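Local coordinates for extracellular fatty acid-binding protein (Gallus gallus, PDB 3SAO) that binds bacterial ferric siderophores tightly, takes up long-chain fatty acids and lysophosphatidic acid in the same barrel, and may act as an antibacterial factor, at residues I14-S19 / T123-F128; K30-M35 / A51-K56. All coordinates share one frame; numbering follows the deposited sequence.

Interaction 1: residues I14-S19 / T123-F128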
ATOM      1  N   ILE A  14       4.787  -0.216  -3.074  1.00 38.66           N
ATOM      2  CA  ILE A  14       4.585   0.214  -1.714  1.00 37.89           C
ATOM      3  C   ILE A  14       5.959   0.206  -1.042  1.00 38.43           C
ATOM      4  O   ILE A  14       6.586  -0.840  -0.895  1.00 39.24           O
ATOM      5  CB  ILE A  14       3.615  -0.680  -1.016  1.00 38.57           C
ATOM      6  CG1 ILE A  14       2.303  -0.734  -1.815  1.00 42.91           C
ATOM      7  CG2 ILE A  14       3.397  -0.206   0.450  1.00 42.98           C
ATOM      8  CD1 ILE A  14       1.278  -1.729  -1.322  1.00 42.31           C
ATOM      9  N   VAL A  15       6.433   1.395  -0.689  1.00 41.20           N
ATOM     10  CA  VAL A  15       7.854   1.587  -0.381  1.00 39.71           C
ATOM     11  C   VAL A  15       8.064   1.961   1.085  1.00 41.10           C
ATOM     12  O   VAL A  15       9.190   1.931   1.577  1.00 42.39           O
ATOM     13  CB  VAL A  15       8.523   2.635  -1.321  1.00 41.22           C
ATOM     14  CG1 VAL A  15       8.340   2.237  -2.768  1.00 40.67           C
ATOM     15  CG2 VAL A  15       7.980   4.067  -1.044  1.00 43.69           C
ATOM     16  N   ALA A  16       6.984   2.251   1.809  1.00 40.81           N
ATOM     17  CA  ALA A  16       7.086   2.481   3.255  1.00 41.18           C
ATOM     18  C   ALA A  16       5.730   2.275   3.897  1.00 41.40           C
ATOM     19  O   ALA A  16       4.711   2.363   3.247  1.00 41.46           O
ATOM     20  CB  ALA A  16       7.603   3.890   3.560  1.00 43.22           C
ATOM     21  N   LEU A  17       5.781   1.992   5.182  1.00 41.99           N
ATOM     22  CA  LEU A  17       4.667   1.620   6.024  1.00 42.23           C
ATOM     23  C   LEU A  17       4.833   2.291   7.357  1.00 44.60           C
ATOM     24  O   LEU A  17       5.955   2.542   7.808  1.00 44.80           O
ATOM     25  CB  LEU A  17       4.659   0.112   6.277  1.00 41.82           C
ATOM     26  CG  LEU A  17       4.662  -0.791   5.044  1.00 45.58           C
ATOM     27  CD1 LEU A  17       4.798  -2.264   5.529  1.00 48.66           C
ATOM     28  CD2 LEU A  17       3.421  -0.591   4.214  1.00 44.45           C
ATOM     29  N   ALA A  18       3.714   2.557   8.008  1.00 43.13           N
ATOM     30  CA  ALA A  18       3.737   3.026   9.375  1.00 47.32           C
ATOM     31  C   ALA A  18       2.615   2.363  10.166  1.00 51.32           C
ATOM     32  O   ALA A  18       1.453   2.360   9.737  1.00 52.18           O
ATOM     33  CB  ALA A  18       3.641   4.555   9.440  1.00 46.29           C
ATOM     34  N   SER A  19       2.952   1.854  11.352  1.00 54.25           N
ATOM     35  CA  SER A  19       1.963   1.196  12.228  1.00 57.85           C
ATOM     36  C   SER A  19       2.541   1.014  13.619  1.00 60.61           C
ATOM     37  O   SER A  19       3.754   1.076  13.787  1.00 59.48           O
ATOM     38  CB  SER A  19       1.569  -0.171  11.659  1.00 59.27           C
ATOM     39  OG  SER A  19       0.956  -1.023  12.621  1.00 66.52           O
ATOM     40  N   THR A 123      10.905  14.037  -1.493  1.00 56.84           N
ATOM     41  CA  THR A 123       9.713  14.860  -1.321  1.00 57.67           C
ATOM     42  C   THR A 123       8.555  14.021  -0.785  1.00 54.88           C
ATOM     43  O   THR A 123       7.921  14.356   0.229  1.00 50.67           O
ATOM     44  CB  THR A 123       9.297  15.489  -2.663  1.00 60.84           C
ATOM     45  OG1 THR A 123      10.326  16.390  -3.113  1.00 67.93           O
ATOM     46  CG2 THR A 123       7.981  16.256  -2.528  1.00 63.51           C
ATOM     47  N   ALA A 124       8.295  12.929  -1.487  1.00 51.37           N
ATOM     48  CA  ALA A 124       7.278  11.967  -1.098  1.00 52.33           C
ATOM     49  C   ALA A 124       7.540  11.402   0.293  1.00 48.73           C
ATOM     50  O   ALA A 124       6.604  11.275   1.091  1.00 48.70           O
ATOM     51  CB  ALA A 124       7.223  10.835  -2.105  1.00 48.35           C
ATOM     52  N   MET A 125       8.787  11.022   0.577  1.00 47.21           N
ATOM     53  CA  MET A 125       9.093  10.443   1.888  1.00 49.08           C
ATOM     54  C   MET A 125       8.819  11.475   2.993  1.00 49.80           C
ATOM     55  O   MET A 125       8.300  11.138   4.073  1.00 50.21           O
ATOM     56  CB  MET A 125      10.542   9.942   1.996  1.00 50.51           C
ATOM     57  CG  MET A 125      10.892   9.320   3.357  1.00 54.59           C
ATOM     58  SD  MET A 125       9.897   7.850   3.826  1.00 57.40           S
ATOM     59  CE  MET A 125      10.426   6.730   2.583  1.00 47.35           C
ATOM     60  N   ALA A 126       9.211  12.721   2.738  1.00 50.97           N
ATOM     61  CA  ALA A 126       8.999  13.807   3.696  1.00 51.85           C
ATOM     62  C   ALA A 126       7.517  14.028   4.033  1.00 49.85           C
ATOM     63  O   ALA A 126       7.170  14.198   5.223  1.00 50.34           O
ATOM     64  CB  ALA A 126       9.643  15.093   3.198  1.00 53.79           C
ATOM     65  N   ILE A 127       6.639  13.961   3.029  1.00 47.87           N
ATOM     66  CA  ILE A 127       5.195  14.141   3.270  1.00 48.00           C
ATOM     67  C   ILE A 127       4.640  12.964   4.063  1.00 44.19           C
ATOM     68  O   ILE A 127       3.795  13.143   4.950  1.00 44.06           O
ATOM     69  CB  ILE A 127       4.354  14.348   1.959  1.00 47.64           C
ATOM     70  CG1 ILE A 127       2.852  14.340   2.249  1.00 51.86           C
ATOM     71  CG2 ILE A 127       4.590  13.283   0.922  1.00 56.63           C
ATOM     72  CD1 ILE A 127       2.431  15.373   3.220  1.00 59.81           C
ATOM     73  N   PHE A 128       5.075  11.763   3.708  1.00 43.42           N
ATOM     74  CA  PHE A 128       4.664  10.554   4.443  1.00 42.77           C
ATOM     75  C   PHE A 128       5.028  10.660   5.933  1.00 41.34           C
ATOM     76  O   PHE A 128       4.174  10.428   6.813  1.00 39.67           O
ATOM     77  CB  PHE A 128       5.314   9.332   3.831  1.00 41.10           C
ATOM     78  CG  PHE A 128       4.928   8.044   4.488  1.00 43.34           C
ATOM     79  CD1 PHE A 128       3.667   7.477   4.282  1.00 43.33           C
ATOM     80  CD2 PHE A 128       5.841   7.361   5.246  1.00 46.08           C
ATOM     81  CE1 PHE A 128       3.324   6.263   4.911  1.00 45.29           C
ATOM     82  CE2 PHE A 128       5.502   6.170   5.872  1.00 46.39           C
ATOM     83  CZ  PHE A 128       4.246   5.624   5.691  1.00 49.02           C
TER

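Interaction 2: residues K30-M35 / A51-K56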
ATOM      1  N   LYS A  30      11.727  -7.584   8.606  1.00 65.39           N
ATOM      2  CA  LYS A  30      11.689  -8.664   7.615  1.00 62.97           C
ATOM      3  C   LYS A  30      10.973  -8.257   6.331  1.00 59.37           C
ATOM      4  O   LYS A  30      11.066  -8.951   5.315  1.00 57.70           O
ATOM      5  CB  LYS A  30      10.968  -9.876   8.195  1.00 66.02           C
ATOM      6  N   MET A  31      10.275  -7.126   6.373  1.00 55.61           N
ATOM      7  CA  MET A  31       9.338  -6.771   5.329  1.00 52.97           C
ATOM      8  C   MET A  31      10.065  -6.182   4.127  1.00 51.00           C
ATOM      9  O   MET A  31      11.133  -5.566   4.258  1.00 51.02           O
ATOM     10  CB  MET A  31       8.301  -5.785   5.873  1.00 51.44           C
ATOM     11  CG  MET A  31       7.393  -6.378   6.946  1.00 53.56           C
ATOM     12  SD  MET A  31       6.068  -5.239   7.472  1.00 59.26           S
ATOM     13  CE  MET A  31       5.288  -6.213   8.766  1.00 66.07           C
ATOM     14  N   LYS A  32       9.539  -6.487   2.953  1.00 48.14           N
ATOM     15  CA  LYS A  32      10.116  -6.044   1.683  1.00 48.54           C
ATOM     16  C   LYS A  32       9.078  -5.247   0.917  1.00 46.04           C
ATOM     17  O   LYS A  32       7.874  -5.391   1.141  1.00 43.13           O
ATOM     18  CB  LYS A  32      10.527  -7.229   0.822  1.00 48.61           C
ATOM     19  CG  LYS A  32      11.551  -8.142   1.463  1.00 55.53           C
ATOM     20  CD  LYS A  32      12.826  -7.400   1.820  1.00 56.33           C
ATOM     21  CE  LYS A  32      14.031  -8.351   1.864  1.00 63.24           C
ATOM     22  NZ  LYS A  32      13.795  -9.504   2.755  1.00 60.80           N
ATOM     23  N   MET A  33       9.560  -4.482  -0.046  1.00 44.97           N
ATOM     24  CA  MET A  33       8.729  -3.717  -0.945  1.00 42.30           C
ATOM     25  C   MET A  33       7.695  -4.564  -1.681  1.00 42.62           C
ATOM     26  O   MET A  33       7.965  -5.692  -2.111  1.00 40.75           O
ATOM     27  CB  MET A  33       9.629  -2.994  -1.954  1.00 42.95           C
ATOM     28  CG  MET A  33       9.018  -1.847  -2.679  1.00 47.43           C
ATOM     29  SD  MET A  33      10.205  -1.024  -3.785  1.00 49.28           S
ATOM     30  CE  MET A  33      11.395  -0.335  -2.663  1.00 43.85           C
ATOM     31  N   VAL A  34       6.475  -4.051  -1.702  1.00 38.78           N
ATOM     32  CA  VAL A  34       5.353  -4.733  -2.357  1.00 38.53           C
ATOM     33  C   VAL A  34       5.108  -4.127  -3.732  1.00 39.83           C
ATOM     34  O   VAL A  34       5.039  -2.904  -3.872  1.00 39.97           O
ATOM     35  CB  VAL A  34       4.112  -4.601  -1.503  1.00 42.31           C
ATOM     36  CG1 VAL A  34       2.905  -5.300  -2.165  1.00 39.44           C
ATOM     37  CG2 VAL A  34       4.402  -5.170  -0.146  1.00 41.50           C
ATOM     38  N   MET A  35       5.000  -4.973  -4.745  1.00 37.68           N
ATOM     39  CA  MET A  35       4.609  -4.495  -6.072  1.00 37.39           C
ATOM     40  C   MET A  35       3.080  -4.525  -6.177  1.00 39.23           C
ATOM     41  O   MET A  35       2.399  -5.409  -5.644  1.00 39.54           O
ATOM     42  CB  MET A  35       5.279  -5.291  -7.207  1.00 39.33           C
ATOM     43  CG  MET A  35       5.105  -4.677  -8.574  1.00 44.38           C
ATOM     44  SD  MET A  35       5.610  -5.739  -9.941  1.00 47.53           S
ATOM     45  CE  MET A  35       7.336  -6.006  -9.506  1.00 49.09           C
ATOM     46  N   ALA A  51       1.863  -8.146  -5.067  1.00 37.74           N
ATOM     47  CA  ALA A  51       2.866  -9.194  -5.008  1.00 38.57           C
ATOM     48  C   ALA A  51       3.909  -8.824  -3.946  1.00 37.70           C
ATOM     49  O   ALA A  51       4.580  -7.775  -4.012  1.00 39.20           O
ATOM     50  CB  ALA A  51       3.502  -9.379  -6.445  1.00 39.96           C
ATOM     51  N   ALA A  52       4.028  -9.674  -2.934  1.00 39.35           N
ATOM     52  CA  ALA A  52       4.981  -9.460  -1.815  1.00 43.47           C
ATOM     53  C   ALA A  52       5.669 -10.756  -1.392  1.00 44.63           C
ATOM     54  O   ALA A  52       5.009 -11.779  -1.214  1.00 45.08           O
ATOM     55  CB  ALA A  52       4.253  -8.860  -0.646  1.00 44.72           C
ATOM     56  N   PRO A  53       7.006 -10.722  -1.210  1.00 46.61           N
ATOM     57  CA  PRO A  53       7.681 -11.891  -0.657  1.00 47.65           C
ATOM     58  C   PRO A  53       7.206 -12.237   0.739  1.00 46.69           C
ATOM     59  O   PRO A  53       6.654 -11.374   1.447  1.00 46.42           O
ATOM     60  CB  PRO A  53       9.164 -11.475  -0.598  1.00 50.63           C
ATOM     61  CG  PRO A  53       9.249 -10.104  -1.155  1.00 49.41           C
ATOM     62  CD  PRO A  53       7.886  -9.541  -1.272  1.00 49.32           C
ATOM     63  N   SER A  54       7.439 -13.491   1.121  1.00 48.93           N
ATOM     64  CA  SER A  54       7.206 -13.946   2.500  1.00 46.57           C
ATOM     65  C   SER A  54       7.977 -15.225   2.743  1.00 46.83           C
ATOM     66  O   SER A  54       8.392 -15.870   1.784  1.00 46.23           O
ATOM     67  CB  SER A  54       5.720 -14.199   2.689  1.00 46.30           C
ATOM     68  OG  SER A  54       5.409 -15.539   2.305  1.00 45.78           O
ATOM     69  N   PRO A  55       8.146 -15.633   4.022  1.00 47.63           N
ATOM     70  CA  PRO A  55       8.862 -16.889   4.353  1.00 47.41           C
ATOM     71  C   PRO A  55       8.167 -18.147   3.797  1.00 44.18           C
ATOM     72  O   PRO A  55       8.724 -19.246   3.840  1.00 43.81           O
ATOM     73  CB  PRO A  55       8.835 -16.930   5.894  1.00 50.67           C
ATOM     74  CG  PRO A  55       8.353 -15.569   6.344  1.00 50.83           C
ATOM     75  CD  PRO A  55       7.608 -14.949   5.213  1.00 48.97           C
ATOM     76  N   LYS A  56       6.933 -17.979   3.357  1.00 44.93           N
ATOM     77  CA  LYS A  56       6.188 -19.029   2.663  1.00 48.56           C
ATOM     78  C   LYS A  56       6.192 -18.814   1.156  1.00 44.24           C
ATOM     79  O   LYS A  56       5.477 -19.512   0.458  1.00 49.43           O
ATOM     80  CB  LYS A  56       4.727 -19.047   3.155  1.00 50.34           C
ATOM     81  CG  LYS A  56       4.528 -19.898   4.406  1.00 56.71           C
TER
HETATM   82  O   HOH W   1       7.585  -9.022   2.442  1.00 53.95           O

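Interaction 1: residues I14-S19 / T123-F128
Met125 reaches strand 14-18 with the end of its side chain, bringing CE to 4.1 Å from CB of Ala16. Its side chain does not set out toward the strand. Instead CG lies anti to the backbone N (chi1 -180°), and then two bends, at chi2 and chi3, swing the terminal methyl over to the alanine. A long, unbranched and flexible thioether suits this place, because it can follow a bent path and still end in an apolar methyl. Val120 and Val144 also touch this side chain, so the methionine sits among aliphatic neighbours near the start of the helix.

About one turn further on, Phe128 points toward the strand and carries most of the contact. With CG anti to the backbone N (chi1 -178°), the ring extends from the helix and brings its far end to the backbone of Leu17 and Ala18. Phe128 CZ lies 3.8 Å from Leu17 C and 3.9 Å from Ala18 N, both at the ring edge and near its plane, so the ring meets the peptide link with its edge. The two alanine methyls flank this point: CB of Ala18 is 3.9 Å from CZ, while CB of Ala16 approaches CE2 obliquely at 3.9 Å. Small side chains at these alternate positions let a large ring come down to the backbone, and Leu17 between them turns to the other side of the strand, where it touches Arg112, a ligand-binding residue. Leu113, Val96 and Val142 complete the apolar surroundings of the ring.

The helix runs nearly along the strand, at 18° between directions with axes 10.5 Å apart. This is the lipocalin arrangement, in which the helix that follows strand 106-115 packs against the outside of the barrel.

Interaction 2: residues K30-M35 / A51-K56
Met35 and Ala51 form an antiparallel hydrogen-bonded pair, each giving its amide to the other's carbonyl. Met35 N to Ala51 O measures 2.9 Å, with the donor in the carbonyl plane; Ala51 N to Met35 O is 2.8 Å, with the donor tilted 21° from it. A weaker CA-H...O contact runs from Val34 CA to Ala51 O at 3.5 Å.

Beyond the pair the two segments part, and a water bridges them: it accepts from Lys32 N and donates to Pro53 O, at 2.7 Å from the latter. Proline has no amide hydrogen to continue the ladder, but its carbonyl still serves. Within 51-56, Ser54 OG accepts from Lys56 N, an ST turn.

Apolar contacts accompany these bonds. Val34 holds CG1 anti to its backbone N (chi1 180°), which sets CG1 beside Ala51 O and turns CG2 to CB of Ala52, 3.7 Å away, a small partner for a branched chain. The aliphatic start of Lys32 crosses the Pro53 ring at about a right angle, Lys32 CB to Pro53 CG 3.7 Å, before the chain bends away, fitting an exposed lysine.

The contact lies at the open end of the hairpin of strands 34-41 and 45-52, with strand 10-18 beside the first and strand 59-66 beside the second.

How the interactions relate
From the N terminus, strand 10-18 comes first, and its segment 14-19 waits about a hundred residues for its partner in helix 122-133; interaction 1 thus closes a loop that holds most of the barrel. Interaction 2 lies wholly within that loop and closes a much shorter one, built round the hairpin of strands 34-41 and 45-52. The loops nest and do not cross. The centres of the two interactions are about 17 Å apart, yet the contacts meet where strands 10-18 and 34-41 are neighbours: Ile14 N probably hydrogen-bonds to Val34 O, and Leu17 packs on Met31. Together they link the outer helix, through the first strand, to that hairpin.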